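PDB 1QHB: haloperoxidase from Corallina officinalis, which catalyses the vanadate-dependent halogenation of organic substrates, using bromide and hydrogen peroxide, as a calcium-stabilised homododecamer. Local coordinates for residues A23-A26 / L27-A31; T494-K497 / A498-A502; L562-Q565 / I566-I570; L586-F589 / D590-I594. One frame throughout, in Å; residues are numbered along the deposited sequence.

Contact 1: A23-A26 / L27-A31; sequences AELA and LARGA
Ala26 and Leu25, near the C-terminal end of helix 11-28, meet the side chain of Arg29, which folds back over them. The arginine chain runs extended from CG to NE, and its CG stands beside its own backbone N (chi1 -65°), which directs the extended chain back along the helix. There Leu25 CD2 lies over one face of the guanidinium, 3.2 Å from Arg29 NH2, while Arg29 NH1 sits 3.6 Å from Ala26 CB. A water in the plane at the guanidinium edge accepts from Arg29 NH1 at 2.8 Å and donates to Ala26 O at 3.0 Å, linking the side chain to the backbone.

Leu27 joins the preceding turn through its N, 2.9 Å from Ala23 O, and its CB, 3.5 Å from the same oxygen. The i to i+4 pattern, continued from Ala28 N to Glu24 O (2.9 Å), then tightens to i to i+3: Arg29 N bonds to Ala26 O at 3.2 Å, from above the carbonyl plane, and only weakly to Leu25 O. Gly30, with positive phi, leads the chain away.

Glu572 and Glu573 of helix 553-574 meet the charge of Arg29, and Leu25 and Ala26 pack on Glu573, while the Leu27 side chain leads off to Phe16 of a second subunit.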
loop_
_atom_site.group_PDB
_atom_site.type_symbol
_atom_site.label_atom_id
_atom_site.label_comp_id
_atom_site.label_asym_id
_atom_site.label_seq_id
_atom_site.Cartn_x
_atom_site.Cartn_y
_atom_site.Cartn_z
ATOM N N ALA A 23 14.034 -11.840 5.232
ATOM C CA ALA A 23 13.523 -11.252 6.463
ATOM C C ALA A 23 12.116 -11.792 6.729
ATOM O O ALA A 23 11.768 -12.049 7.883
ATOM C CB ALA A 23 13.484 -9.718 6.314
ATOM N N GLU A 24 11.298 -11.886 5.698
ATOM C CA GLU A 24 9.960 -12.460 5.765
ATOM C C GLU A 24 9.967 -13.940 6.125
ATOM O O GLU A 24 9.169 -14.403 6.921
ATOM C CB GLU A 24 9.252 -12.274 4.412
ATOM C CG GLU A 24 8.856 -10.825 4.194
ATOM C CD GLU A 24 8.240 -10.555 2.833
ATOM O OE1 GLU A 24 8.273 -11.468 1.978
ATOM O OE2 GLU A 24 7.706 -9.442 2.608
ATOM N N LEU A 25 10.947 -14.680 5.575
ATOM C CA LEU A 25 11.094 -16.078 5.960
ATOM C C LEU A 25 11.295 -16.141 7.481
ATOM O O LEU A 25 10.688 -16.961 8.164
ATOM C CB LEU A 25 12.289 -16.704 5.239
ATOM C CG LEU A 25 12.549 -18.209 5.416
ATOM C CD1 LEU A 25 13.255 -18.783 4.181
ATOM C CD2 LEU A 25 13.497 -18.447 6.568
ATOM N N ALA A 26 12.218 -15.319 7.992
ATOM C CA ALA A 26 12.557 -15.358 9.417
ATOM C C ALA A 26 11.345 -14.955 10.242
ATOM O O ALA A 26 11.091 -15.572 11.284
ATOM C CB ALA A 26 13.754 -14.469 9.756
ATOM N N LEU A 27 10.617 -13.941 9.773
ATOM C CA LEU A 27 9.454 -13.479 10.527
ATOM C C LEU A 27 8.395 -14.591 10.565
ATOM O O LEU A 27 7.824 -14.928 11.616
ATOM C CB LEU A 27 8.863 -12.207 9.880
ATOM C CG LEU A 27 7.563 -11.708 10.482
ATOM C CD1 LEU A 27 7.723 -11.288 11.945
ATOM C CD2 LEU A 27 7.061 -10.481 9.733
ATOM N N ALA A 28 8.184 -15.304 9.458
ATOM C CA ALA A 28 7.201 -16.361 9.418
ATOM C C ALA A 28 7.562 -17.541 10.292
ATOM O O ALA A 28 6.627 -18.303 10.628
ATOM C CB ALA A 28 6.915 -16.830 7.993
ATOM N N ARG A 29 8.798 -17.727 10.771
ATOM C CA ARG A 29 9.070 -18.879 11.622
ATOM C C ARG A 29 8.364 -18.759 12.962
ATOM O O ARG A 29 8.136 -19.819 13.533
ATOM C CB ARG A 29 10.516 -19.101 12.045
ATOM C CG ARG A 29 11.434 -19.421 10.902
ATOM C CD ARG A 29 12.802 -19.746 11.541
ATOM N NE ARG A 29 13.752 -19.774 10.440
ATOM C CZ ARG A 29 14.660 -18.871 10.143
ATOM N NH1 ARG A 29 14.857 -17.760 10.826
ATOM N NH2 ARG A 29 15.378 -19.199 9.094
ATOM N N GLY A 30 8.062 -17.553 13.404
ATOM C CA GLY A 30 7.352 -17.390 14.660
ATOM C C GLY A 30 8.428 -17.216 15.745
ATOM O O GLY A 30 9.612 -17.415 15.467
ATOM N N ALA A 31 7.990 -16.829 16.908
ATOM C CA ALA A 31 8.885 -16.638 18.049
ATOM C C ALA A 31 8.338 -17.499 19.179
ATOM O O ALA A 31 7.128 -17.729 19.222
ATOM C CB ALA A 31 8.972 -15.157 18.399
HETATM O O HOH W 1 13.305 -16.657 12.913
#

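Contact 2: T494-K497 / A498-A502; sequences TILK and AFFDA
Leu496 and Phe500 touch across the C-terminal turn of helix 484-499, a buried local i to i+4 contact packed among helices 337-349, 376-402 and 553-574. Their side chains lie side by side and point the same way, with Leu496 CD2 4.1 Å from Phe500 CE2. In both residues CG is anti to the carbonyl carbon (chi1 -65° in Leu496, -79° in Phe500), which gives the two their common heading. The Phe500 ring also presents its edge to the end of the helix: Leu496 O lies in the ring plane, 3.6 Å from Phe500 CD2, and accepts Phe500 N at 3.1 Å.

That bond is the last of three consecutive alpha-helical ones here, after Ala498 N to Thr494 O and Phe499 N to Ile495 O (2.9 Å). Phe500 is the first residue to leave helical backbone angles, and the chain turns through an inverse gamma turn centred on Asp501. The turn brings Ala502 back against Lys497, its CB 3.6 Å from Lys497 O and 4.1 Å from Lys497 CB.

Lys497, bent at its third torsion, carries its ammonium away to Asn535 and the carbonyl of Pro587. Leu496 and Phe500 face helix 337-349, where Leu346 and Leu347 receive the ring, and Asp501 forms a salt bridge with Arg44 of a third subunit.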
loop_
_atom_site.group_PDB
_atom_site.type_symbol
_atom_site.label_atom_id
_atom_site.label_comp_id
_atom_site.label_asym_id
_atom_site.label_seq_id
_atom_site.Cartn_x
_atom_site.Cartn_y
_atom_site.Cartn_z
ATOM N N THR A 494 27.354 -27.894 13.232
ATOM C CA THR A 494 26.208 -27.991 12.332
ATOM C C THR A 494 26.626 -27.487 10.954
ATOM O O THR A 494 26.428 -28.247 9.978
ATOM C CB THR A 494 25.007 -27.197 12.873
ATOM O OG1 THR A 494 24.654 -27.830 14.102
ATOM C CG2 THR A 494 23.783 -27.258 11.950
ATOM N N ILE A 495 27.390 -26.383 10.898
ATOM C CA ILE A 495 27.833 -25.893 9.579
ATOM C C ILE A 495 28.759 -26.888 8.915
ATOM O O ILE A 495 28.716 -27.131 7.685
ATOM C CB ILE A 495 28.571 -24.544 9.747
ATOM C CG1 ILE A 495 27.674 -23.389 10.127
ATOM C CG2 ILE A 495 29.354 -24.158 8.460
ATOM C CD1 ILE A 495 26.406 -23.208 9.267
ATOM N N LEU A 496 29.753 -27.380 9.657
ATOM C CA LEU A 496 30.699 -28.339 9.106
ATOM C C LEU A 496 30.009 -29.649 8.706
ATOM O O LEU A 496 30.414 -30.222 7.701
ATOM C CB LEU A 496 31.811 -28.633 10.130
ATOM C CG LEU A 496 32.737 -27.466 10.492
ATOM C CD1 LEU A 496 33.660 -27.881 11.651
ATOM C CD2 LEU A 496 33.533 -27.007 9.295
ATOM N N LYS A 497 29.043 -30.160 9.480
ATOM C CA LYS A 497 28.435 -31.435 9.035
ATOM C C LYS A 497 27.575 -31.168 7.794
ATOM O O LYS A 497 27.455 -32.070 7.008
ATOM C CB LYS A 497 27.599 -32.095 10.099
ATOM C CG LYS A 497 28.273 -32.562 11.382
ATOM C CD LYS A 497 27.315 -33.263 12.300
ATOM C CE LYS A 497 26.283 -32.306 12.844
ATOM N NZ LYS A 497 25.464 -32.813 13.982
ATOM N N ALA A 498 27.000 -30.008 7.532
ATOM C CA ALA A 498 26.263 -29.691 6.347
ATOM C C ALA A 498 27.231 -29.573 5.160
ATOM O O ALA A 498 26.876 -29.963 4.046
ATOM C CB ALA A 498 25.545 -28.331 6.444
ATOM N N PHE A 499 28.375 -28.936 5.381
ATOM C CA PHE A 499 29.222 -28.624 4.244
ATOM C C PHE A 499 30.085 -29.779 3.765
ATOM O O PHE A 499 30.462 -29.805 2.582
ATOM C CB PHE A 499 30.127 -27.456 4.689
ATOM C CG PHE A 499 30.335 -26.497 3.561
ATOM C CD1 PHE A 499 31.233 -26.781 2.557
ATOM C CD2 PHE A 499 29.607 -25.343 3.511
ATOM C CE1 PHE A 499 31.412 -25.882 1.515
ATOM C CE2 PHE A 499 29.738 -24.463 2.464
ATOM C CZ PHE A 499 30.653 -24.733 1.475
ATOM N N PHE A 500 30.474 -30.647 4.674
ATOM C CA PHE A 500 31.374 -31.761 4.348
ATOM C C PHE A 500 30.556 -33.043 4.197
ATOM O O PHE A 500 29.360 -33.021 4.547
ATOM C CB PHE A 500 32.474 -32.048 5.388
ATOM C CG PHE A 500 33.633 -31.102 5.273
ATOM C CD1 PHE A 500 34.709 -31.336 4.445
ATOM C CD2 PHE A 500 33.629 -29.932 6.039
ATOM C CE1 PHE A 500 35.742 -30.422 4.353
ATOM C CE2 PHE A 500 34.648 -29.016 5.923
ATOM C CZ PHE A 500 35.733 -29.256 5.094
ATOM N N ASP A 501 31.116 -34.089 3.611
ATOM C CA ASP A 501 30.374 -35.362 3.468
ATOM C C ASP A 501 30.461 -35.965 4.856
ATOM O O ASP A 501 31.502 -36.641 5.172
ATOM C CB ASP A 501 31.064 -36.251 2.428
ATOM C CG ASP A 501 30.333 -37.515 2.084
ATOM O OD1 ASP A 501 29.302 -37.841 2.695
ATOM O OD2 ASP A 501 30.744 -38.260 1.167
ATOM N N ALA A 502 29.551 -35.673 5.753
ATOM C CA ALA A 502 29.656 -36.045 7.157
ATOM C C ALA A 502 29.748 -37.513 7.489
ATOM O O ALA A 502 30.265 -37.862 8.582
ATOM C CB ALA A 502 28.470 -35.421 7.886
#

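Contact 3: L562-Q565 / I566-I570; sequences LGEQ and IAIGI
Glu564 and Ile568, one turn apart in the middle of helix 553-574, lie alongside each other and point the same way, Glu564 CG touching Ile568 CD1 at 3.9 Å. The backbone keeps regular alpha-helical i to i+4 pairing: the carbonyls of Leu562, Gly563, Glu564 and Gln565 each receive the amide four residues on. The bond from Ala567 N to Gly563 O is 3.0 Å long and nearly straight (168°), and Ile568 N reaches Glu564 O at the same length. Gly569 N also bonds to Gln565 O at 3.0 Å, but from above the carbonyl plane.

Side-chain methylenes also lie against two of these acceptors. Ile568 CG1, set beside its own backbone N (chi1 -77°), comes within 3.4 Å of Glu564 O, and Ile566 CG1 lies 3.5 Å from Leu562 O. The carboxylate of Glu564 leaves the helix on an extended chain, CG anti to N at 179°, and its OE2 accepts the backbone N of Phe589. Gly569 O accepts a weak hydrogen bond from Arg29.

The Leu562 end of this stretch approaches the vanadate site. Helix 484-499 packs against Glu564 and Ala567 through Thr494, and against Ala567 through Ile495. Helix 376-402 meets Ile566 and Ile570, while the loop bearing Val142 borders Leu562 and Gln565.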
loop_
_atom_site.group_PDB
_atom_site.type_symbol
_atom_site.label_atom_id
_atom_site.label_comp_id
_atom_site.label_asym_id
_atom_site.label_seq_id
_atom_site.Cartn_x
_atom_site.Cartn_y
_atom_site.Cartn_z
ATOM N N LEU A 562 20.503 -25.307 21.001
ATOM C CA LEU A 562 20.168 -23.941 20.594
ATOM C C LEU A 562 21.063 -23.468 19.465
ATOM O O LEU A 562 20.531 -22.838 18.503
ATOM C CB LEU A 562 20.254 -22.975 21.775
ATOM C CG LEU A 562 20.011 -21.488 21.566
ATOM C CD1 LEU A 562 18.517 -21.274 21.312
ATOM C CD2 LEU A 562 20.441 -20.586 22.720
ATOM N N GLY A 563 22.358 -23.815 19.503
ATOM C CA GLY A 563 23.256 -23.339 18.470
ATOM C C GLY A 563 22.956 -24.030 17.159
ATOM O O GLY A 563 23.157 -23.475 16.057
ATOM N N GLU A 564 22.527 -25.270 17.253
ATOM C CA GLU A 564 22.136 -26.032 16.066
ATOM C C GLU A 564 20.991 -25.298 15.356
ATOM O O GLU A 564 21.015 -25.183 14.127
ATOM C CB GLU A 564 21.608 -27.420 16.460
ATOM C CG GLU A 564 21.174 -28.239 15.247
ATOM C CD GLU A 564 20.765 -29.643 15.624
ATOM O OE1 GLU A 564 19.871 -29.794 16.482
ATOM O OE2 GLU A 564 21.311 -30.598 15.066
ATOM N N GLN A 565 19.977 -24.831 16.099
ATOM C CA GLN A 565 18.857 -24.114 15.497
ATOM C C GLN A 565 19.285 -22.808 14.815
ATOM O O GLN A 565 18.681 -22.332 13.839
ATOM C CB GLN A 565 17.815 -23.691 16.567
ATOM C CG GLN A 565 17.040 -24.826 17.215
ATOM C CD GLN A 565 16.260 -24.431 18.465
ATOM O OE1 GLN A 565 15.462 -23.503 18.495
ATOM N NE2 GLN A 565 16.482 -25.178 19.569
ATOM N N ILE A 566 20.243 -22.125 15.466
ATOM C CA ILE A 566 20.699 -20.830 14.943
ATOM C C ILE A 566 21.356 -21.094 13.604
ATOM O O ILE A 566 21.076 -20.395 12.651
ATOM C CB ILE A 566 21.655 -20.127 15.934
ATOM C CG1 ILE A 566 20.989 -19.611 17.218
ATOM C CG2 ILE A 566 22.392 -18.972 15.297
ATOM C CD1 ILE A 566 19.752 -18.763 16.999
ATOM N N ALA A 567 22.242 -22.090 13.510
ATOM C CA ALA A 567 22.940 -22.436 12.287
ATOM C C ALA A 567 21.976 -22.827 11.176
ATOM O O ALA A 567 22.124 -22.338 10.058
ATOM C CB ALA A 567 23.894 -23.603 12.482
ATOM N N ILE A 568 20.997 -23.665 11.495
ATOM C CA ILE A 568 19.999 -24.105 10.497
ATOM C C ILE A 568 19.217 -22.892 9.969
ATOM O O ILE A 568 18.943 -22.756 8.774
ATOM C CB ILE A 568 19.043 -25.156 11.138
ATOM C CG1 ILE A 568 19.675 -26.519 11.243
ATOM C CG2 ILE A 568 17.716 -25.227 10.367
ATOM C CD1 ILE A 568 18.988 -27.608 12.076
ATOM N N GLY A 569 18.859 -21.958 10.859
ATOM C CA GLY A 569 18.166 -20.721 10.488
ATOM C C GLY A 569 18.915 -19.820 9.529
ATOM O O GLY A 569 18.381 -19.336 8.525
ATOM N N ILE A 570 20.234 -19.680 9.773
ATOM C CA ILE A 570 21.094 -18.943 8.865
ATOM C C ILE A 570 21.204 -19.642 7.496
ATOM O O ILE A 570 21.120 -19.081 6.380
ATOM C CB ILE A 570 22.501 -18.756 9.475
ATOM C CG1 ILE A 570 22.383 -17.765 10.653
ATOM C CG2 ILE A 570 23.474 -18.324 8.433
ATOM C CD1 ILE A 570 23.628 -17.648 11.543
#

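Contact 4: L586-F589 / D590-I594; sequences LPKF and DGTTI
Lys588 reaches over the turn toward Asp590 and Thr592, its CB 3.5 Å from Asp590 OD1 and its CD 3.9 Å from Thr592 OG1. A bend at its third torsion (57°) brings the ammonium to the OD2 side of the carboxylate, where Lys588 NZ and Asp590 OD2 form a long salt bridge of 3.8 Å. One water bridges it more closely, accepting from Lys588 NZ and donating to Asp590 OD2, at 2.7 Å each, and also to Thr592 OG1.

The other carboxylate oxygen holds the group in place. Asp590 OD1 accepts Thr592 OG1 at 2.6 Å on its syn side and Thr592 N at 2.9 Å on its anti side, both from the same face, the second bond making an Asx turn. This sits on a type I turn, Lys588 to Gly591, closed by Gly591 N to Lys588 O and followed by a G1 beta bulge at Gly591; together they link strands 585-587 and 593-595 as a beta hairpin. Leu586 and Ile594 form its antiparallel hydrogen-bonded pair, with Leu586 N to Ile594 O at 2.9 Å; Pro587 and Thr593 are the non-hydrogen-bonded pair. Next to the turn Lys588 N gives Thr592 O a bond of 2.8 Å.

Leu586, Ile594 and the Lys588 chain gather on one side, Ile594 CG2 touching both. Leu586 and Lys588 press on Ile568 of helix 553-574, while Phe35 of a third subunit packs on Lys588, Thr592 and Ile594.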
loop_
_atom_site.group_PDB
_atom_site.type_symbol
_atom_site.label_atom_id
_atom_site.label_comp_id
_atom_site.label_asym_id
_atom_site.label_seq_id
_atom_site.Cartn_x
_atom_site.Cartn_y
_atom_site.Cartn_z
ATOM N N LEU A 586 21.960 -32.176 6.080
ATOM C CA LEU A 586 22.503 -32.004 7.434
ATOM C C LEU A 586 21.991 -32.975 8.476
ATOM O O LEU A 586 20.816 -32.983 8.875
ATOM C CB LEU A 586 22.243 -30.564 7.893
ATOM C CG LEU A 586 22.323 -30.220 9.391
ATOM C CD1 LEU A 586 23.728 -30.455 9.908
ATOM C CD2 LEU A 586 21.897 -28.788 9.598
ATOM N N PRO A 587 22.888 -33.801 8.994
ATOM C CA PRO A 587 22.541 -34.774 10.025
ATOM C C PRO A 587 22.417 -34.021 11.333
ATOM O O PRO A 587 23.451 -33.587 11.865
ATOM C CB PRO A 587 23.692 -35.760 10.049
ATOM C CG PRO A 587 24.781 -35.222 9.212
ATOM C CD PRO A 587 24.280 -33.983 8.515
ATOM N N LYS A 588 21.226 -33.916 11.917
ATOM C CA LYS A 588 21.079 -33.174 13.165
ATOM C C LYS A 588 21.538 -33.951 14.383
ATOM O O LYS A 588 21.745 -35.167 14.336
ATOM C CB LYS A 588 19.623 -32.731 13.333
ATOM C CG LYS A 588 19.166 -31.795 12.193
ATOM C CD LYS A 588 17.670 -31.541 12.257
ATOM C CE LYS A 588 17.264 -30.941 13.616
ATOM N NZ LYS A 588 15.793 -30.945 13.765
ATOM N N PHE A 589 21.641 -33.297 15.556
ATOM C CA PHE A 589 21.980 -33.999 16.779
ATOM C C PHE A 589 20.922 -35.035 17.171
ATOM O O PHE A 589 21.211 -35.928 17.962
ATOM C CB PHE A 589 22.154 -33.038 17.949
ATOM C CG PHE A 589 23.323 -32.083 17.794
ATOM C CD1 PHE A 589 24.542 -32.510 17.365
ATOM C CD2 PHE A 589 23.163 -30.748 18.102
ATOM C CE1 PHE A 589 25.605 -31.640 17.209
ATOM C CE2 PHE A 589 24.205 -29.872 17.960
ATOM C CZ PHE A 589 25.446 -30.316 17.513
ATOM N N ASP A 590 19.671 -34.968 16.707
ATOM C CA ASP A 590 18.645 -35.914 17.110
ATOM C C ASP A 590 18.640 -37.121 16.183
ATOM O O ASP A 590 17.744 -37.939 16.320
ATOM C CB ASP A 590 17.227 -35.336 17.094
ATOM C CG ASP A 590 16.766 -34.825 15.753
ATOM O OD1 ASP A 590 17.373 -35.051 14.670
ATOM O OD2 ASP A 590 15.740 -34.130 15.755
ATOM N N GLY A 591 19.510 -37.199 15.187
ATOM C CA GLY A 591 19.562 -38.403 14.383
ATOM C C GLY A 591 18.776 -38.316 13.096
ATOM O O GLY A 591 18.842 -39.261 12.300
ATOM N N THR A 592 18.089 -37.203 12.872
ATOM C CA THR A 592 17.357 -37.066 11.632
ATOM C C THR A 592 18.125 -36.134 10.722
ATOM O O THR A 592 19.068 -35.467 11.144
ATOM C CB THR A 592 15.949 -36.497 11.907
ATOM O OG1 THR A 592 16.102 -35.154 12.388
ATOM C CG2 THR A 592 15.215 -37.315 12.958
ATOM N N THR A 593 17.748 -36.109 9.460
ATOM C CA THR A 593 18.419 -35.262 8.487
ATOM C C THR A 593 17.500 -34.147 7.990
ATOM O O THR A 593 16.340 -34.458 7.780
ATOM C CB THR A 593 18.966 -36.160 7.369
ATOM O OG1 THR A 593 20.180 -36.719 7.944
ATOM C CG2 THR A 593 19.377 -35.486 6.102
ATOM N N ILE A 594 18.020 -32.922 7.816
ATOM C CA ILE A 594 17.187 -31.895 7.184
ATOM C C ILE A 594 17.877 -31.491 5.910
ATOM O O ILE A 594 19.099 -31.485 5.881
ATOM C CB ILE A 594 16.857 -30.677 8.069
ATOM C CG1 ILE A 594 15.962 -29.734 7.264
ATOM C CG2 ILE A 594 18.102 -30.016 8.621
ATOM C CD1 ILE A 594 15.464 -28.571 8.069
HETATM O O HOH W 2 14.295 -33.154 13.707
HETATM O O HOH W 3 15.719 -31.183 17.030
#

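Contacts 2, 3 and 4 form one cluster, with centres 11 to 13 Å apart. Thr494 of contact 2 fits between the others, its CG2 3.7 Å from Ala567 CB and 3.4 Å from Leu586 CD2. The hairpin of contact 4 is held to both helices: Lys497 NZ lies 3.0 Å from Pro587 O, and Glu564 OE2 accepts Phe589 N at 2.8 Å. Contact 1 lies farther out and joins only contact 3, through Arg29 NH2 and Gly569 O at 3.1 Å. Contact 3 lies near the vanadate site, the Leu562 side chain being about 9 Å from that of Lys398; the side chain of Phe499 in contact 2 is about 13 Å from the calcium ion.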